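PDB 4IRN: prolyl-ACP dehydrogenase from Oscillatoria sp., which probably oxidises the prolyl group carried on an acyl carrier protein, using FAD, in the biosynthesis of the cyanotoxin anatoxin-a. Local coordinates for residues W40-I52 against L99-Y113. Numbering follows the deposited sequence.
Sequences WNSQQIQFRKKVI and LDILTTAYALQGLGY
Tyr-106 lies between Trp-40 and Arg-48, its two ring faces taken by different kinds of partner. On one face the indole stacks nearly parallel, the planes only 10° apart and the centroid of its five-membered ring 3.7 Å from that of the phenol, while Tyr-106 CB reaches over the six-membered ring in a CH-pi contact. Across the opposite face runs the aliphatic part of Arg-48, with CD 3.5 Å from the ring centroid. A long side chain suits this place: with CG anti to the backbone N (chi1 -172°) and the chain extended to NE, its methylenes cross the phenol and still deliver the guanidinium to Gln-109. There Arg-48 NE and NH2 grip the single atom Gln-109 OE1 side-on, at 3.0 and 2.7 Å, while the amide's NE2 bonds Glu-292.

The segments 42-52 and 101-113 run roughly parallel, their axes crossing at -30° and coming within 8.1 Å, and are closest where Arg-48 meets Ala-107 and Gly-110. Small residues permit this: Arg-48 CG lies 3.7 Å from Gly-110 CA, and Ala-107 CB sits 3.7 Å from Phe-47 CE2. Val-51 fills in beside Ala-107 and Leu-111; with Ile-52 it also lies against the carbonyls of Ala-107 and Gly-110.

Around Gln-44 and Thr-103 the backbones stand further apart and the contact turns polar. Gln-44 closes a capping box with Asn-41 through OE1 and gives NE2 to Thr-103 OG1 (3.0 Å), whose hydroxyl also bonds the N-cap residue Asp-100. Exposed Ile-45, its CD1 reaching Tyr-106 OH, marks the solvent side.

The pair belongs to the N-terminal helical domain of the acyl-CoA dehydrogenase fold, away from the FAD sites. Phe-83 of helix 74-83 and Trp-88 of the loop beyond it pack against Val-51, helix 316-344 meets Leu-102 and Tyr-106, and helix 118-138 backs Leu-108 and Leu-111.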
# COMPACT_ATOMS: atom_id res chain seq x y z
N TRP A 40 -10.84 31.33 3.73
CA TRP A 40 -9.83 32.33 4.10
C TRP A 40 -10.23 33.72 3.57
O TRP A 40 -10.61 33.84 2.40
CB TRP A 40 -8.44 31.95 3.57
CG TRP A 40 -7.96 30.60 4.00
CD1 TRP A 40 -7.95 29.46 3.25
CD2 TRP A 40 -7.44 30.24 5.28
NE1 TRP A 40 -7.46 28.41 3.99
CE2 TRP A 40 -7.15 28.85 5.24
CE3 TRP A 40 -7.21 30.95 6.48
CZ2 TRP A 40 -6.64 28.17 6.34
CZ3 TRP A 40 -6.70 30.26 7.57
CH2 TRP A 40 -6.42 28.89 7.50
N ASN A 41 -10.17 34.75 4.43
CA ASN A 41 -10.54 36.12 4.06
C ASN A 41 -9.40 36.82 3.32
O ASN A 41 -8.29 36.29 3.29
CB ASN A 41 -11.02 36.94 5.28
CG ASN A 41 -10.00 37.14 6.37
OD1 ASN A 41 -8.84 37.55 6.12
ND2 ASN A 41 -10.42 36.93 7.61
N SER A 42 -9.67 38.00 2.73
CA SER A 42 -8.70 38.81 1.99
C SER A 42 -7.43 39.15 2.75
O SER A 42 -6.37 39.16 2.13
CB SER A 42 -9.35 40.07 1.45
OG SER A 42 -10.02 39.74 0.25
N GLN A 43 -7.51 39.36 4.07
CA GLN A 43 -6.33 39.71 4.86
C GLN A 43 -5.40 38.51 5.10
O GLN A 43 -4.19 38.66 5.09
CB GLN A 43 -6.74 40.43 6.14
CG GLN A 43 -7.28 41.85 5.88
CD GLN A 43 -8.55 41.92 5.04
OE1 GLN A 43 -9.42 41.05 5.09
NE2 GLN A 43 -8.67 42.94 4.21
N GLN A 44 -5.99 37.31 5.24
CA GLN A 44 -5.29 36.04 5.39
C GLN A 44 -4.62 35.65 4.06
O GLN A 44 -3.47 35.21 4.09
CB GLN A 44 -6.25 34.95 5.88
CG GLN A 44 -6.70 35.18 7.32
CD GLN A 44 -7.78 34.22 7.76
OE1 GLN A 44 -8.89 34.22 7.23
NE2 GLN A 44 -7.47 33.40 8.75
N ILE A 45 -5.34 35.83 2.90
CA ILE A 45 -4.80 35.56 1.55
C ILE A 45 -3.59 36.49 1.32
O ILE A 45 -2.52 36.02 0.92
CB ILE A 45 -5.85 35.74 0.41
CG1 ILE A 45 -7.19 34.98 0.62
CG2 ILE A 45 -5.25 35.51 -0.99
CD1 ILE A 45 -7.20 33.48 0.47
N GLN A 46 -3.78 37.81 1.59
CA GLN A 46 -2.75 38.84 1.44
C GLN A 46 -1.55 38.66 2.34
O GLN A 46 -0.44 38.88 1.88
CB GLN A 46 -3.31 40.27 1.60
CG GLN A 46 -4.20 40.82 0.48
CD GLN A 46 -3.56 40.80 -0.89
OE1 GLN A 46 -3.76 39.89 -1.70
NE2 GLN A 46 -2.84 41.87 -1.21
N PHE A 47 -1.75 38.28 3.60
CA PHE A 47 -0.64 38.06 4.54
C PHE A 47 0.23 36.87 4.13
O PHE A 47 1.45 36.98 4.18
CB PHE A 47 -1.10 37.96 6.01
CG PHE A 47 0.03 37.80 7.00
CD1 PHE A 47 1.00 38.79 7.14
CD2 PHE A 47 0.13 36.66 7.79
CE1 PHE A 47 2.06 38.63 8.05
CE2 PHE A 47 1.18 36.52 8.71
CZ PHE A 47 2.13 37.50 8.83
N ARG A 48 -0.41 35.76 3.71
CA ARG A 48 0.28 34.55 3.24
C ARG A 48 1.07 34.88 1.97
O ARG A 48 2.21 34.44 1.83
CB ARG A 48 -0.73 33.41 2.99
CG ARG A 48 -0.07 32.07 2.69
CD ARG A 48 -1.08 31.03 2.25
NE ARG A 48 -0.45 29.89 1.58
CZ ARG A 48 -0.34 29.76 0.26
NH1 ARG A 48 -0.81 30.70 -0.55
NH2 ARG A 48 0.25 28.69 -0.26
N LYS A 49 0.47 35.69 1.07
CA LYS A 49 1.08 36.16 -0.18
C LYS A 49 2.31 37.02 0.15
O LYS A 49 3.32 36.92 -0.54
CB LYS A 49 0.06 36.94 -1.03
CG LYS A 49 0.42 37.04 -2.50
CD LYS A 49 -0.50 38.02 -3.23
CE LYS A 49 -0.09 38.23 -4.67
NZ LYS A 49 1.16 39.03 -4.81
N LYS A 50 2.22 37.85 1.21
CA LYS A 50 3.31 38.70 1.69
C LYS A 50 4.45 37.84 2.27
O LYS A 50 5.62 38.17 2.06
CB LYS A 50 2.78 39.69 2.75
CG LYS A 50 3.76 40.77 3.19
CD LYS A 50 3.28 41.48 4.44
CE LYS A 50 4.34 42.35 5.05
NZ LYS A 50 3.95 42.80 6.41
N VAL A 51 4.09 36.72 2.96
CA VAL A 51 5.04 35.75 3.54
C VAL A 51 5.81 35.05 2.41
O VAL A 51 7.04 34.97 2.49
CB VAL A 51 4.36 34.76 4.53
CG1 VAL A 51 5.34 33.68 4.99
CG2 VAL A 51 3.78 35.49 5.74
N ILE A 52 5.10 34.57 1.36
CA ILE A 52 5.70 33.90 0.19
C ILE A 52 6.70 34.83 -0.51
O ILE A 52 7.84 34.43 -0.72
CB ILE A 52 4.62 33.32 -0.79
CG1 ILE A 52 3.80 32.20 -0.12
CG2 ILE A 52 5.24 32.83 -2.13
CD1 ILE A 52 2.47 31.89 -0.77
N LEU A 99 -1.05 36.64 16.48
CA LEU A 99 -1.98 36.15 15.44
C LEU A 99 -2.80 35.02 15.97
O LEU A 99 -2.40 34.32 16.89
CB LEU A 99 -1.26 35.65 14.16
CG LEU A 99 -0.33 36.55 13.38
CD1 LEU A 99 0.15 35.84 12.15
CD2 LEU A 99 -1.03 37.83 12.98
N ASP A 100 -3.94 34.81 15.36
CA ASP A 100 -4.75 33.65 15.70
C ASP A 100 -4.09 32.43 15.05
O ASP A 100 -3.38 32.57 14.05
CB ASP A 100 -6.21 33.82 15.27
CG ASP A 100 -6.43 33.92 13.78
OD1 ASP A 100 -6.28 35.04 13.23
OD2 ASP A 100 -6.76 32.88 13.16
N ILE A 101 -4.27 31.24 15.65
CA ILE A 101 -3.66 29.98 15.22
C ILE A 101 -3.93 29.64 13.76
O ILE A 101 -2.98 29.29 13.04
CB ILE A 101 -4.02 28.80 16.17
CG1 ILE A 101 -3.83 29.17 17.67
CG2 ILE A 101 -3.26 27.54 15.80
CD1 ILE A 101 -2.43 29.70 18.13
N LEU A 102 -5.19 29.76 13.31
CA LEU A 102 -5.57 29.48 11.91
C LEU A 102 -4.79 30.34 10.91
O LEU A 102 -4.34 29.81 9.89
CB LEU A 102 -7.08 29.56 11.70
CG LEU A 102 -7.86 28.33 12.19
CD1 LEU A 102 -9.23 28.72 12.73
CD2 LEU A 102 -7.93 27.24 11.12
N THR A 103 -4.56 31.63 11.23
CA THR A 103 -3.77 32.56 10.42
C THR A 103 -2.30 32.15 10.48
O THR A 103 -1.63 32.15 9.45
CB THR A 103 -4.02 34.02 10.85
OG1 THR A 103 -5.42 34.29 10.79
CG2 THR A 103 -3.27 35.03 9.98
N THR A 104 -1.80 31.80 11.69
CA THR A 104 -0.42 31.36 11.94
C THR A 104 -0.09 30.12 11.09
O THR A 104 0.93 30.12 10.41
CB THR A 104 -0.18 31.14 13.46
OG1 THR A 104 -0.68 32.25 14.20
CG2 THR A 104 1.28 30.92 13.80
N ALA A 105 -0.99 29.11 11.07
CA ALA A 105 -0.85 27.87 10.30
C ALA A 105 -0.86 28.14 8.80
O ALA A 105 -0.05 27.57 8.06
CB ALA A 105 -1.95 26.89 10.68
N TYR A 106 -1.77 29.03 8.34
CA TYR A 106 -1.90 29.44 6.94
C TYR A 106 -0.62 30.15 6.45
O TYR A 106 -0.13 29.85 5.36
CB TYR A 106 -3.13 30.34 6.77
CG TYR A 106 -3.59 30.54 5.34
CD1 TYR A 106 -3.85 29.44 4.52
CD2 TYR A 106 -3.85 31.81 4.84
CE1 TYR A 106 -4.33 29.62 3.22
CE2 TYR A 106 -4.32 32.00 3.54
CZ TYR A 106 -4.57 30.90 2.74
OH TYR A 106 -5.02 31.08 1.46
N ALA A 107 -0.07 31.06 7.29
CA ALA A 107 1.16 31.82 7.02
C ALA A 107 2.37 30.89 7.03
O ALA A 107 3.26 31.08 6.20
CB ALA A 107 1.33 32.93 8.06
N LEU A 108 2.38 29.86 7.91
CA LEU A 108 3.45 28.85 7.98
C LEU A 108 3.45 27.99 6.71
O LEU A 108 4.52 27.63 6.21
CB LEU A 108 3.34 27.94 9.22
CG LEU A 108 3.62 28.53 10.60
CD1 LEU A 108 3.18 27.58 11.69
CD2 LEU A 108 5.08 28.90 10.78
N GLN A 109 2.18 27.67 6.18
CA GLN A 109 2.03 26.93 4.93
C GLN A 109 2.70 27.75 3.82
O GLN A 109 3.50 27.21 3.06
CB GLN A 109 0.54 26.68 4.63
CG GLN A 109 0.29 25.49 3.71
CD GLN A 109 0.24 25.84 2.25
OE1 GLN A 109 0.22 27.01 1.86
NE2 GLN A 109 0.15 24.83 1.40
N GLY A 110 2.48 29.09 3.82
CA GLY A 110 3.05 30.05 2.87
C GLY A 110 4.56 30.12 2.96
O GLY A 110 5.24 30.19 1.93
N LEU A 111 5.09 30.07 4.20
CA LEU A 111 6.53 30.10 4.47
C LEU A 111 7.21 28.87 3.87
O LEU A 111 8.25 29.01 3.24
CB LEU A 111 6.82 30.23 5.99
CG LEU A 111 8.29 30.37 6.43
CD1 LEU A 111 8.96 31.63 5.85
CD2 LEU A 111 8.42 30.37 7.93
N GLY A 112 6.59 27.70 4.04
CA GLY A 112 7.09 26.43 3.51
C GLY A 112 7.15 26.40 2.00
O GLY A 112 8.08 25.83 1.43
N TYR A 113 6.16 27.03 1.34
CA TYR A 113 6.08 27.13 -0.12
C TYR A 113 7.18 28.07 -0.66
O TYR A 113 7.84 27.73 -1.64
CB TYR A 113 4.67 27.60 -0.55
CG TYR A 113 4.51 27.81 -2.05
CD1 TYR A 113 4.90 29.01 -2.65
CD2 TYR A 113 4.01 26.80 -2.87
CE1 TYR A 113 4.83 29.19 -4.03
CE2 TYR A 113 3.87 27.00 -4.25
CZ TYR A 113 4.27 28.19 -4.82
OH TYR A 113 4.23 28.34 -6.19